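Local coordinates for protein delta-aminolevulinic acid dehydratase (PDB 3OBK) that probably catalyses the condensation of two 5-aminolevulinate molecules into the pyrrole porphobilinogen, an early step of tetrapyrrole synthesis, and is captured here with that product bound, at residues Ala89-Pro94 with Leu130-Val135; Arg117-Leu122 with Ala173-Asp178; Asp187-Ala192 with Glu254-Glu259; Ile207-Cys212 with Asp262-Lys267. All coordinates share one frame; numbering follows the deposited sequence.

How the contacts relate
One TIM barrel carries all four contacts: two join strands and two join the helices outside them. Contacts 1 and 4 are parallel strand pairs of the same sheet with centres 14 Å apart; they meet in the barrel interior, where Met91 CE lies 3.9 Å from Met265 CE, and both reach porphobilinogen, through Asp134 and Lys267. Contact 2 packs outside contact 1, with centres 9 Å apart, and Asp178 OD2 accepts a 2.8 Å hydrogen bond from Leu131 N. Contact 3 backs contact 4 in the same way, with centres 10 Å apart and Asp256 OD2 hydrogen-bonded to Ser211 OG. The centres of contacts 2 and 3 are 24 Å apart, and the two do not touch.

Contact 1: residues Ala89-Pro94 with Leu130-Val135; sequences AFMLFP and LLLADV. With PBG (3-[5-(aminomethyl)-4-(carboxymethyl)-1H-pyrrol-3-yl]propanoic acid), chain L.
Met91 and Leu132 slant past each other on one face of two neighbouring parallel strands of the TIM barrel, the strands that helix 114-125 links into a beta-alpha-beta unit. Met91 runs straight out to SD and then bends (chi3 -96°), which turns its methyl back toward the partner strand and sets CE 3.7 Å from Leu132 CD2. Ala89 and Leu130 share this face, CB to CD2 at 3.8 Å. Phe90, Leu92 and Leu131 point from the opposite face, where Leu92 and Leu131 pack on helix 114-125. Three backbone bonds fix the register: Phe90 N to Leu130 O (2.9 Å), Leu132 N to Phe90 O, and Leu92 N to Leu132 O (3.1 Å). Leu130 O also lies in the plane of the Phe90 ring, 3.8 Å from its CD2 edge. The C-terminal ends enter the porphobilinogen pocket. There the Phe93 ring, which also meets Phe222 edge-to-face, offers its CE1 edge to Asp134 OD1 at 3.6 Å, with ring and carboxylate planes 44° apart. Asp134 OD1 is hydrogen-bonded to Ser183 OG. A weak but nearly straight bond, 171° at the hydrogen, also reaches Asp134 OD1 from porphobilinogen NA at 3.4 Å.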
loop_
_atom_site.group_PDB
_atom_site.type_symbol
_atom_site.label_atom_id
_atom_site.label_comp_id
_atom_site.label_asym_id
_atom_site.label_seq_id
_atom_site.Cartn_x
_atom_site.Cartn_y
_atom_site.Cartn_z
ATOM N N ALA A 89 -12.826 28.669 19.959
ATOM C CA ALA A 89 -12.490 29.208 18.628
ATOM C C ALA A 89 -13.676 29.794 17.891
ATOM O O ALA A 89 -14.698 29.151 17.724
ATOM C CB ALA A 89 -11.847 28.136 17.779
ATOM N N PHE A 90 -13.491 30.993 17.376
ATOM C CA PHE A 90 -14.576 31.773 16.819
ATOM C C PHE A 90 -14.132 32.369 15.504
ATOM O O PHE A 90 -13.050 32.945 15.393
ATOM C CB PHE A 90 -14.966 32.911 17.772
ATOM C CG PHE A 90 -15.334 32.453 19.139
ATOM C CD1 PHE A 90 -16.642 32.252 19.469
ATOM C CD2 PHE A 90 -14.369 32.191 20.078
ATOM C CE1 PHE A 90 -16.984 31.818 20.721
ATOM C CE2 PHE A 90 -14.698 31.747 21.321
ATOM C CZ PHE A 90 -16.012 31.544 21.640
ATOM N N MET A 91 -14.982 32.242 14.512
ATOM C CA MET A 91 -14.676 32.678 13.167
ATOM C C MET A 91 -15.593 33.890 12.962
ATOM O O MET A 91 -16.754 33.841 13.351
ATOM C CB MET A 91 -14.999 31.496 12.238
ATOM C CG MET A 91 -14.446 31.473 10.846
ATOM S SD MET A 91 -14.814 29.841 10.044
ATOM C CE MET A 91 -13.330 28.864 10.300
ATOM N N LEU A 92 -15.081 34.973 12.384
ATOM C CA LEU A 92 -15.842 36.226 12.248
ATOM C C LEU A 92 -16.032 36.704 10.818
ATOM O O LEU A 92 -15.080 36.875 10.069
ATOM C CB LEU A 92 -15.160 37.367 13.009
ATOM C CG LEU A 92 -14.643 37.117 14.413
ATOM C CD1 LEU A 92 -13.992 38.403 14.848
ATOM C CD2 LEU A 92 -15.757 36.687 15.368
ATOM N N PHE A 93 -17.270 36.975 10.467
ATOM C CA PHE A 93 -17.607 37.447 9.151
ATOM C C PHE A 93 -18.270 38.822 9.287
ATOM O O PHE A 93 -19.103 39.016 10.159
ATOM C CB PHE A 93 -18.583 36.472 8.520
ATOM C CG PHE A 93 -18.033 35.096 8.308
ATOM C CD1 PHE A 93 -17.208 34.820 7.230
ATOM C CD2 PHE A 93 -18.414 34.060 9.121
ATOM C CE1 PHE A 93 -16.747 33.538 7.007
ATOM C CE2 PHE A 93 -17.979 32.782 8.899
ATOM C CZ PHE A 93 -17.151 32.508 7.860
ATOM N N PRO A 94 -17.881 39.788 8.453
ATOM C CA PRO A 94 -18.517 41.108 8.477
ATOM C C PRO A 94 -19.597 41.302 7.415
ATOM O O PRO A 94 -19.368 41.024 6.246
ATOM C CB PRO A 94 -17.359 42.042 8.181
ATOM C CG PRO A 94 -16.480 41.257 7.294
ATOM C CD PRO A 94 -16.664 39.795 7.637
ATOM N N LEU A 130 -9.536 32.548 20.868
ATOM C CA LEU A 130 -9.009 32.168 19.543
ATOM C C LEU A 130 -9.870 32.729 18.375
ATOM O O LEU A 130 -11.016 32.345 18.206
ATOM C CB LEU A 130 -8.896 30.651 19.458
ATOM C CG LEU A 130 -7.925 30.121 18.415
ATOM C CD1 LEU A 130 -6.504 30.489 18.831
ATOM C CD2 LEU A 130 -8.087 28.610 18.254
ATOM N N LEU A 131 -9.314 33.646 17.587
ATOM C CA LEU A 131 -10.060 34.274 16.487
ATOM C C LEU A 131 -9.552 33.871 15.113
ATOM O O LEU A 131 -8.372 33.915 14.843
ATOM C CB LEU A 131 -10.025 35.794 16.609
ATOM C CG LEU A 131 -10.470 36.375 17.948
ATOM C CD1 LEU A 131 -10.440 37.908 17.906
ATOM C CD2 LEU A 131 -11.856 35.839 18.358
ATOM N N LEU A 132 -10.476 33.469 14.250
ATOM C CA LEU A 132 -10.166 33.047 12.890
ATOM C C LEU A 132 -10.944 33.977 11.972
ATOM O O LEU A 132 -12.160 34.006 12.024
ATOM C CB LEU A 132 -10.638 31.601 12.658
ATOM C CG LEU A 132 -9.982 30.383 13.325
ATOM C CD1 LEU A 132 -9.810 30.600 14.850
ATOM C CD2 LEU A 132 -10.819 29.082 13.034
ATOM N N ALA A 133 -10.242 34.747 11.145
ATOM C CA ALA A 133 -10.876 35.735 10.266
ATOM C C ALA A 133 -10.832 35.201 8.848
ATOM O O ALA A 133 -9.817 34.680 8.422
ATOM C CB ALA A 133 -10.150 37.043 10.347
ATOM N N ASP A 134 -11.923 35.328 8.108
ATOM C CA ASP A 134 -11.943 34.886 6.736
ATOM C C ASP A 134 -11.051 35.808 5.881
ATOM O O ASP A 134 -10.863 36.984 6.218
ATOM C CB ASP A 134 -13.381 34.900 6.238
ATOM C CG ASP A 134 -13.539 34.268 4.885
ATOM O OD1 ASP A 134 -13.909 33.058 4.816
ATOM O OD2 ASP A 134 -13.293 34.991 3.885
ATOM N N VAL A 135 -10.477 35.249 4.807
ATOM C CA VAL A 135 -9.778 36.031 3.784
ATOM C C VAL A 135 -10.424 35.722 2.440
ATOM O O VAL A 135 -10.532 34.570 2.034
ATOM C CB VAL A 135 -8.266 35.765 3.762
ATOM C CG1 VAL A 135 -7.591 36.446 2.549
ATOM C CG2 VAL A 135 -7.637 36.216 5.088
HETATM C CHA PBG L . -16.727 33.576 1.330
HETATM C C1A PBG L . -17.391 32.582 2.225
HETATM C C2A PBG L . -18.552 31.866 1.950
HETATM C C3A PBG L . -18.782 31.073 3.059
HETATM C C4A PBG L . -17.720 31.259 3.925
HETATM N NA PBG L . -16.908 32.195 3.415
HETATM C C5A PBG L . -19.505 32.025 0.789
HETATM C C6A PBG L . -19.021 31.604 -0.530
HETATM O O1A PBG L . -17.773 31.497 -0.670
HETATM O O2A PBG L . -19.827 31.454 -1.476
HETATM C C7A PBG L . -19.956 30.195 3.255
HETATM C C8A PBG L . -20.174 29.660 4.621
HETATM C C9A PBG L . -21.476 29.044 4.923
HETATM O O3A PBG L . -21.813 28.988 6.102
HETATM O O4A PBG L . -22.356 28.844 4.072
HETATM N N1 PBG L . -15.434 33.261 0.814
#

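Contact 2: residues Arg117-Leu122 with Ala173-Asp178; sequences RAIMAL and ARAGAD
Ile119, on the inner side of helix 114-125, lays both of its branches against the end of helix 158-175 and the chain that follows it. With CG2 anti to the backbone N (the CG1 torsion, chi1, is -69°), that methyl projects into the turn, 3.5 Å from Ala175 O and 3.6 Å from Ala177 N. The longer branch reaches further along the same chain and sets CD1 3.8 Å from Ala177 CB. Between these two alanines Gly176 closes the helix in a Schellman motif. Its phi of 126° swings the chain out of the helix, and because Gly176 bears no side chain, Ile119 CG2 comes within 3.7 Å of Gly176 C. Met120 follows on the more exposed side of the contact. Its CG touches Ala175 O at 3.4 Å, and a bend at chi3 carries CE over toward Ala175 CB, a looser approach of 4.4 Å. The contact thus joins two helices in the outer layer of the TIM barrel, outside strands 89-95 and 130-135, on which Ile119 also rests through Leu92 and Leu131. No hydrogen bond spans the two segments: aliphatic carbons lie against methyls, a carbonyl oxygen and backbone, so the fit here depends on shape and van der Waals contact.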
loop_
_atom_site.group_PDB
_atom_site.type_symbol
_atom_site.label_atom_id
_atom_site.label_comp_id
_atom_site.label_asym_id
_atom_site.label_seq_id
_atom_site.Cartn_x
_atom_site.Cartn_y
_atom_site.Cartn_z
ATOM N N ARG A 117 -11.850 46.043 13.728
ATOM C CA ARG A 117 -12.327 46.583 15.007
ATOM C C ARG A 117 -12.985 45.489 15.857
ATOM O O ARG A 117 -12.870 45.496 17.078
ATOM C CB ARG A 117 -13.308 47.741 14.790
ATOM C CG ARG A 117 -12.663 49.014 14.320
ATOM C CD ARG A 117 -13.691 50.161 14.230
ATOM N NE ARG A 117 -14.402 50.180 12.941
ATOM C CZ ARG A 117 -15.715 50.009 12.745
ATOM N NH1 ARG A 117 -16.168 50.087 11.505
ATOM N NH2 ARG A 117 -16.583 49.769 13.744
ATOM N N ALA A 118 -13.682 44.564 15.212
ATOM C CA ALA A 118 -14.318 43.463 15.917
ATOM C C ALA A 118 -13.273 42.588 16.578
ATOM O O ALA A 118 -13.445 42.163 17.727
ATOM C CB ALA A 118 -15.169 42.644 14.972
ATOM N N ILE A 119 -12.191 42.332 15.851
ATOM C CA ILE A 119 -11.087 41.547 16.378
ATOM C C ILE A 119 -10.422 42.250 17.557
ATOM O O ILE A 119 -10.173 41.632 18.580
ATOM C CB ILE A 119 -10.019 41.294 15.310
ATOM C CG1 ILE A 119 -10.540 40.349 14.233
ATOM C CG2 ILE A 119 -8.741 40.740 15.941
ATOM C CD1 ILE A 119 -9.548 40.151 13.109
ATOM N N MET A 120 -10.124 43.532 17.409
ATOM C CA MET A 120 -9.500 44.281 18.505
ATOM C C MET A 120 -10.402 44.333 19.702
ATOM O O MET A 120 -9.945 44.165 20.808
ATOM C CB MET A 120 -9.120 45.700 18.090
ATOM C CG MET A 120 -7.854 45.762 17.228
ATOM S SD MET A 120 -7.517 47.432 16.613
ATOM C CE MET A 120 -8.274 47.420 14.989
ATOM N N ALA A 121 -11.688 44.529 19.475
ATOM C CA ALA A 121 -12.644 44.582 20.567
ATOM C C ALA A 121 -12.755 43.226 21.302
ATOM O O ALA A 121 -12.846 43.178 22.515
ATOM C CB ALA A 121 -14.000 45.056 20.053
ATOM N N LEU A 122 -12.732 42.130 20.561
ATOM C CA LEU A 122 -12.880 40.813 21.162
ATOM C C LEU A 122 -11.641 40.461 21.944
ATOM O O LEU A 122 -11.730 39.955 23.059
ATOM C CB LEU A 122 -13.161 39.762 20.099
ATOM C CG LEU A 122 -14.606 39.737 19.655
ATOM C CD1 LEU A 122 -14.770 38.908 18.411
ATOM C CD2 LEU A 122 -15.480 39.203 20.754
ATOM N N ALA A 173 -4.172 39.968 10.613
ATOM C CA ALA A 173 -3.086 39.539 11.469
ATOM C C ALA A 173 -2.701 40.693 12.390
ATOM O O ALA A 173 -2.644 40.531 13.621
ATOM C CB ALA A 173 -1.891 39.109 10.644
ATOM N N ARG A 174 -2.463 41.865 11.801
ATOM C CA ARG A 174 -2.022 43.004 12.613
ATOM C C ARG A 174 -3.077 43.381 13.654
ATOM O O ARG A 174 -2.717 43.823 14.739
ATOM C CB ARG A 174 -1.665 44.232 11.758
ATOM C CG ARG A 174 -0.241 44.291 11.268
ATOM C CD ARG A 174 -0.107 45.466 10.318
ATOM N NE ARG A 174 1.170 45.540 9.596
ATOM C CZ ARG A 174 1.365 46.231 8.460
ATOM N NH1 ARG A 174 0.366 46.899 7.869
ATOM N NH2 ARG A 174 2.568 46.241 7.884
ATOM N N ALA A 175 -4.361 43.206 13.311
ATOM C CA ALA A 175 -5.467 43.543 14.234
ATOM C C ALA A 175 -5.531 42.628 15.437
ATOM O O ALA A 175 -6.113 42.991 16.447
ATOM C CB ALA A 175 -6.835 43.557 13.507
ATOM N N GLY A 176 -4.937 41.445 15.323
ATOM C CA GLY A 176 -4.933 40.447 16.395
ATOM C C GLY A 176 -5.453 39.069 15.992
ATOM O O GLY A 176 -5.441 38.167 16.807
ATOM N N ALA A 177 -5.918 38.880 14.759
ATOM C CA ALA A 177 -6.380 37.568 14.330
ATOM C C ALA A 177 -5.339 36.491 14.564
ATOM O O ALA A 177 -4.175 36.668 14.214
ATOM C CB ALA A 177 -6.745 37.603 12.866
ATOM N N ASP A 178 -5.763 35.365 15.139
ATOM C CA ASP A 178 -4.852 34.256 15.450
ATOM C C ASP A 178 -4.594 33.407 14.221
ATOM O O ASP A 178 -3.459 32.943 13.999
ATOM C CB ASP A 178 -5.435 33.389 16.551
ATOM C CG ASP A 178 -5.561 34.135 17.859
ATOM O OD1 ASP A 178 -4.524 34.318 18.535
ATOM O OD2 ASP A 178 -6.687 34.557 18.204
#

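Contact 3: residues Asp187-Ala192 with Glu254-Glu259; sequences DGRVSA and EADASE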
loop_
_atom_site.group_PDB
_atom_site.type_symbol
_atom_site.label_atom_id
_atom_site.label_comp_id
_atom_site.label_asym_id
_atom_site.label_seq_id
_atom_site.Cartn_x
_atom_site.Cartn_y
_atom_site.Cartn_z
ATOM N N ASP A 187 -5.616 30.360 -7.062
ATOM C CA ASP A 187 -4.465 29.512 -7.111
ATOM C C ASP A 187 -3.298 30.175 -6.429
ATOM O O ASP A 187 -3.031 31.343 -6.644
ATOM C CB ASP A 187 -4.117 29.203 -8.555
ATOM C CG ASP A 187 -5.039 28.188 -9.146
ATOM O OD1 ASP A 187 -5.559 27.367 -8.368
ATOM O OD2 ASP A 187 -5.274 28.224 -10.373
ATOM N N GLY A 188 -2.609 29.426 -5.584
ATOM C CA GLY A 188 -1.351 29.906 -5.018
ATOM C C GLY A 188 -1.458 30.898 -3.887
ATOM O O GLY A 188 -0.449 31.372 -3.414
ATOM N N ARG A 189 -2.659 31.192 -3.406
ATOM C CA ARG A 189 -2.768 32.213 -2.355
ATOM C C ARG A 189 -2.104 31.810 -1.040
ATOM O O ARG A 189 -1.596 32.683 -0.335
ATOM C CB ARG A 189 -4.235 32.681 -2.147
ATOM C CG ARG A 189 -5.093 31.942 -1.142
ATOM C CD ARG A 189 -5.577 30.583 -1.630
ATOM N NE ARG A 189 -6.917 30.306 -1.114
ATOM C CZ ARG A 189 -7.495 29.110 -1.089
ATOM N NH1 ARG A 189 -6.859 28.043 -1.530
ATOM N NH2 ARG A 189 -8.720 28.976 -0.583
ATOM N N VAL A 190 -2.084 30.512 -0.704
ATOM C CA VAL A 190 -1.554 30.120 0.604
ATOM C C VAL A 190 -0.109 30.559 0.718
ATOM O O VAL A 190 0.277 31.226 1.658
ATOM C CB VAL A 190 -1.674 28.608 0.928
ATOM C CG1 VAL A 190 -0.961 28.325 2.238
ATOM C CG2 VAL A 190 -3.177 28.156 1.020
ATOM N N SER A 191 0.691 30.196 -0.250
ATOM C CA SER A 191 2.111 30.502 -0.172
ATOM C C SER A 191 2.359 31.992 -0.188
ATOM O O SER A 191 3.278 32.460 0.484
ATOM C CB SER A 191 2.860 29.882 -1.344
ATOM O OG SER A 191 4.260 30.062 -1.200
ATOM N N ALA A 192 1.557 32.723 -0.971
ATOM C CA ALA A 192 1.760 34.147 -1.148
ATOM C C ALA A 192 1.429 34.836 0.159
ATOM O O ALA A 192 2.170 35.743 0.614
ATOM C CB ALA A 192 0.902 34.689 -2.292
ATOM N N GLU A 254 -2.583 18.560 -1.371
ATOM C CA GLU A 254 -1.114 18.397 -1.397
ATOM C C GLU A 254 -0.421 19.745 -1.623
ATOM O O GLU A 254 0.613 20.033 -1.017
ATOM C CB GLU A 254 -0.660 17.372 -2.456
ATOM N N ALA A 255 -0.984 20.577 -2.486
ATOM C CA ALA A 255 -0.377 21.873 -2.769
ATOM C C ALA A 255 -0.457 22.869 -1.588
ATOM O O ALA A 255 0.452 23.651 -1.393
ATOM C CB ALA A 255 -1.000 22.479 -4.049
ATOM N N ASP A 256 -1.539 22.856 -0.813
ATOM C CA ASP A 256 -1.634 23.780 0.293
ATOM C C ASP A 256 -0.722 23.342 1.401
ATOM O O ASP A 256 -0.156 24.181 2.089
ATOM C CB ASP A 256 -3.065 23.912 0.806
ATOM C CG ASP A 256 -3.987 24.641 -0.176
ATOM O OD1 ASP A 256 -3.553 25.443 -1.073
ATOM O OD2 ASP A 256 -5.174 24.401 -0.013
ATOM N N ALA A 257 -0.555 22.032 1.557
ATOM C CA ALA A 257 0.425 21.499 2.498
ATOM C C ALA A 257 1.818 22.013 2.191
ATOM O O ALA A 257 2.518 22.520 3.078
ATOM C CB ALA A 257 0.433 20.009 2.466
ATOM N N SER A 258 2.236 21.889 0.939
ATOM C CA SER A 258 3.620 22.239 0.608
ATOM C C SER A 258 3.823 23.761 0.480
ATOM O O SER A 258 4.948 24.247 0.561
ATOM C CB SER A 258 4.089 21.503 -0.647
ATOM O OG SER A 258 3.277 21.864 -1.727
ATOM N N GLU A 259 2.731 24.507 0.333
ATOM C CA GLU A 259 2.765 25.975 0.465
ATOM C C GLU A 259 2.820 26.488 1.910
ATOM O O GLU A 259 2.867 27.691 2.129
ATOM C CB GLU A 259 1.562 26.594 -0.269
ATOM C CG GLU A 259 1.688 26.486 -1.782
ATOM C CD GLU A 259 0.500 27.079 -2.561
ATOM O OE1 GLU A 259 -0.179 28.041 -2.088
ATOM O OE2 GLU A 259 0.275 26.577 -3.706
HETATM O O HOH W 1 -2.287 26.533 -5.196
HETATM O O HOH W 2 -6.550 25.312 -2.063
HETATM O O HOH W 3 -2.985 27.826 -2.263
#
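Glu259 sets its CG anti to the carbonyl carbon (chi1 -71°) and then runs out straight to CD, which lays the side chain along Ser191 and carries the carboxylate to the first turn of helix 189-199. Val190 turns CG2 anti to its own carbonyl carbon, and this methyl meets Asp256 OD1 at 3.4 Å, the two side chains crossing at about a right angle. A direct hydrogen bond runs from Ser191 N to Glu259 OE1, 3.0 Å long and 154° at the hydrogen; it reaches the oxygen on its anti side, 24° out of the carboxylate plane. Alongside it, Ser191 CB packs on Glu259 CG at 3.6 Å. Gly188 is the N-cap residue of the helix, so the acid lies at the positive end of the helix dipole, which would be expected to stabilise its charge. In the TIM barrel this start of helix 189-199 meets the end of helix 247-258, two elements of the outer layer. Three waters add further links. One molecule accepts from Gly188 N and donates to Glu259 OE2 at 3.0 Å. A second accepts from Val190 N and donates both to Asp256 OD1, at 2.7 Å, and to Glu259 OE1, at 2.8 Å, tying the two acids together. A third joins Asp256 OD2, also hydrogen-bonded to Ser211 OG, to Arg189 NH1, its bond to the arginine weak. Ser191 OG turns to Gln20 of a second subunit. Arg189 is salt-bridged through NE to Asp184, and the nearest atom of its side chain is about 4 Å from a bound magnesium ion.

Contact 4: residues Ile207-Cys212 with Asp262-Lys267; sequences ILAYSC and DMLMVK. With PBG (3-[5-(aminomethyl)-4-(carboxymethyl)-1H-pyrrol-3-yl]propanoic acid), chain L.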
loop_
_atom_site.group_PDB
_atom_site.type_symbol
_atom_site.label_atom_id
_atom_site.label_comp_id
_atom_site.label_asym_id
_atom_site.label_seq_id
_atom_site.Cartn_x
_atom_site.Cartn_y
_atom_site.Cartn_z
ATOM N N ILE A 207 -2.513 29.875 9.198
ATOM C CA ILE A 207 -3.317 29.864 7.994
ATOM C C ILE A 207 -4.163 28.591 8.017
ATOM O O ILE A 207 -3.636 27.498 7.973
ATOM C CB ILE A 207 -2.447 29.895 6.741
ATOM C CG1 ILE A 207 -1.729 31.240 6.621
ATOM C CG2 ILE A 207 -3.284 29.654 5.469
ATOM C CD1 ILE A 207 -0.620 31.272 5.565
ATOM N N LEU A 208 -5.474 28.759 8.126
ATOM C CA LEU A 208 -6.414 27.666 7.918
ATOM C C LEU A 208 -6.824 27.687 6.432
ATOM O O LEU A 208 -7.600 28.551 5.986
ATOM C CB LEU A 208 -7.600 27.819 8.856
ATOM C CG LEU A 208 -8.897 26.980 8.788
ATOM C CD1 LEU A 208 -8.727 25.566 8.285
ATOM C CD2 LEU A 208 -9.564 27.016 10.186
ATOM N N ALA A 209 -6.255 26.769 5.654
ATOM C CA ALA A 209 -6.434 26.815 4.199
ATOM C C ALA A 209 -7.706 26.087 3.852
ATOM O O ALA A 209 -7.890 24.938 4.241
ATOM C CB ALA A 209 -5.223 26.186 3.484
ATOM N N TYR A 210 -8.608 26.749 3.147
ATOM C CA TYR A 210 -9.743 26.053 2.540
ATOM C C TYR A 210 -9.200 25.397 1.281
ATOM O O TYR A 210 -9.101 26.053 0.277
ATOM C CB TYR A 210 -10.848 27.019 2.178
ATOM C CG TYR A 210 -11.655 27.577 3.306
ATOM C CD1 TYR A 210 -11.167 28.572 4.104
ATOM C CD2 TYR A 210 -12.955 27.164 3.518
ATOM C CE1 TYR A 210 -11.945 29.127 5.139
ATOM C CE2 TYR A 210 -13.738 27.699 4.542
ATOM C CZ TYR A 210 -13.232 28.684 5.356
ATOM O OH TYR A 210 -14.029 29.232 6.370
ATOM N N SER A 211 -8.802 24.121 1.351
ATOM C CA SER A 211 -8.220 23.429 0.185
ATOM C C SER A 211 -9.259 22.902 -0.741
ATOM O O SER A 211 -9.143 23.087 -1.938
ATOM C CB SER A 211 -7.385 22.223 0.582
ATOM O OG SER A 211 -6.420 22.608 1.492
ATOM N N CYS A 212 -10.240 22.206 -0.177
ATOM C CA CYS A 212 -11.270 21.548 -0.952
ATOM C C CYS A 212 -12.619 22.199 -0.651
ATOM O O CYS A 212 -13.381 21.735 0.177
ATOM C CB CYS A 212 -11.274 20.051 -0.623
ATOM S SG CYS A 212 -9.597 19.345 -0.540
ATOM N N ASP A 262 -1.166 25.436 7.906
ATOM C CA ASP A 262 -1.186 24.830 9.217
ATOM C C ASP A 262 -2.363 23.844 9.381
ATOM O O ASP A 262 -2.284 22.913 10.192
ATOM C CB ASP A 262 -1.335 25.944 10.270
ATOM C CG ASP A 262 -0.183 26.918 10.261
ATOM O OD1 ASP A 262 0.940 26.489 10.629
ATOM O OD2 ASP A 262 -0.387 28.112 9.930
ATOM N N MET A 263 -3.482 24.111 8.683
ATOM C CA MET A 263 -4.668 23.230 8.689
ATOM C C MET A 263 -5.364 23.293 7.353
ATOM O O MET A 263 -5.278 24.309 6.652
ATOM C CB MET A 263 -5.668 23.637 9.767
ATOM C CG MET A 263 -5.083 23.699 11.191
ATOM S SD MET A 263 -6.296 24.088 12.478
ATOM C CE MET A 263 -5.156 24.619 13.763
ATOM N N LEU A 264 -6.064 22.205 7.020
ATOM C CA LEU A 264 -6.842 22.100 5.805
ATOM C C LEU A 264 -8.322 21.925 6.099
ATOM O O LEU A 264 -8.712 21.126 6.951
ATOM C CB LEU A 264 -6.351 20.941 4.990
ATOM C CG LEU A 264 -4.858 20.999 4.655
ATOM C CD1 LEU A 264 -4.449 19.676 3.989
ATOM C CD2 LEU A 264 -4.473 22.216 3.812
ATOM N N MET A 265 -9.131 22.714 5.405
ATOM C CA MET A 265 -10.567 22.766 5.562
ATOM C C MET A 265 -11.238 22.154 4.341
ATOM O O MET A 265 -10.829 22.419 3.197
ATOM C CB MET A 265 -10.983 24.219 5.698
ATOM C CG MET A 265 -12.501 24.523 5.597
ATOM S SD MET A 265 -13.425 24.338 7.124
ATOM C CE MET A 265 -12.813 25.718 8.099
ATOM N N VAL A 266 -12.234 21.305 4.573
ATOM C CA VAL A 266 -13.116 20.827 3.506
ATOM C C VAL A 266 -14.463 21.427 3.768
ATOM O O VAL A 266 -14.944 21.404 4.907
ATOM C CB VAL A 266 -13.305 19.300 3.519
ATOM C CG1 VAL A 266 -14.392 18.860 2.456
ATOM C CG2 VAL A 266 -11.976 18.613 3.313
ATOM N N LYS A 267 -15.081 21.930 2.711
ATOM C CA LYS A 267 -16.321 22.645 2.819
ATOM C C LYS A 267 -17.022 22.523 1.522
ATOM O O LYS A 267 -16.386 22.673 0.482
ATOM C CB LYS A 267 -16.005 24.093 3.036
ATOM C CG LYS A 267 -17.176 25.075 3.079
ATOM C CD LYS A 267 -16.530 26.400 3.357
ATOM C CE LYS A 267 -17.312 27.610 2.998
ATOM N NZ LYS A 267 -16.320 28.750 2.893
HETATM C CHA PBG L . -16.727 33.576 1.330
HETATM C C1A PBG L . -17.391 32.582 2.225
HETATM C C2A PBG L . -18.552 31.866 1.950
HETATM C C3A PBG L . -18.782 31.073 3.059
HETATM C C4A PBG L . -17.720 31.259 3.925
HETATM N NA PBG L . -16.908 32.195 3.415
HETATM C C5A PBG L . -19.505 32.025 0.789
HETATM C C6A PBG L . -19.021 31.604 -0.530
HETATM O O1A PBG L . -17.773 31.497 -0.670
HETATM O O2A PBG L . -19.827 31.454 -1.476
HETATM C C7A PBG L . -19.956 30.195 3.255
HETATM C C8A PBG L . -20.174 29.660 4.621
HETATM C C9A PBG L . -21.476 29.044 4.923
HETATM O O3A PBG L . -21.813 28.988 6.102
HETATM O O4A PBG L . -22.356 28.844 4.072
HETATM N N1 PBG L . -15.434 33.261 0.814
#
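A beta bulge marks this parallel strand pair of the TIM barrel: Tyr210 is in register with Met265, but Val266 pairs with Cys212. Met265 O accordingly takes two weak bonds, from Ser211 N and Cys212 N, after which Lys267 N returns to Cys212 O at 3.1 Å. At the other end Asp262 OD2 offers its anti lone pair to Ile207 N at 2.9 Å, while its OD1 is salt-bridged to Arg25 of a second subunit. Inside the barrel Met265 curls (chi2 85°, chi3 70°) alongside Tyr210, its CG over the ring face and 3.4 Å from CD2. SD follows in an oblique Met-aromatic contact, 4.8 Å from the ring centroid. Leu208 CD1 adds to this packing, 3.7 Å from Met265 CB. Lys267 extends fully past the same ring, with NZ 3.2 Å from Tyr210 CE2. Lys267 NZ ends 3.1 Å from C4A of PBG, the porphobilinogen. Lys213 NZ lies close by and is hydrogen-bonded to the product, consistent with the two active-site lysines known in this family. Strand 179-182 borders the pair beside 207-212 and strand 287-291 beside 262-267; helix 247-258 covers Ala209, Cys212 and Leu264 from outside.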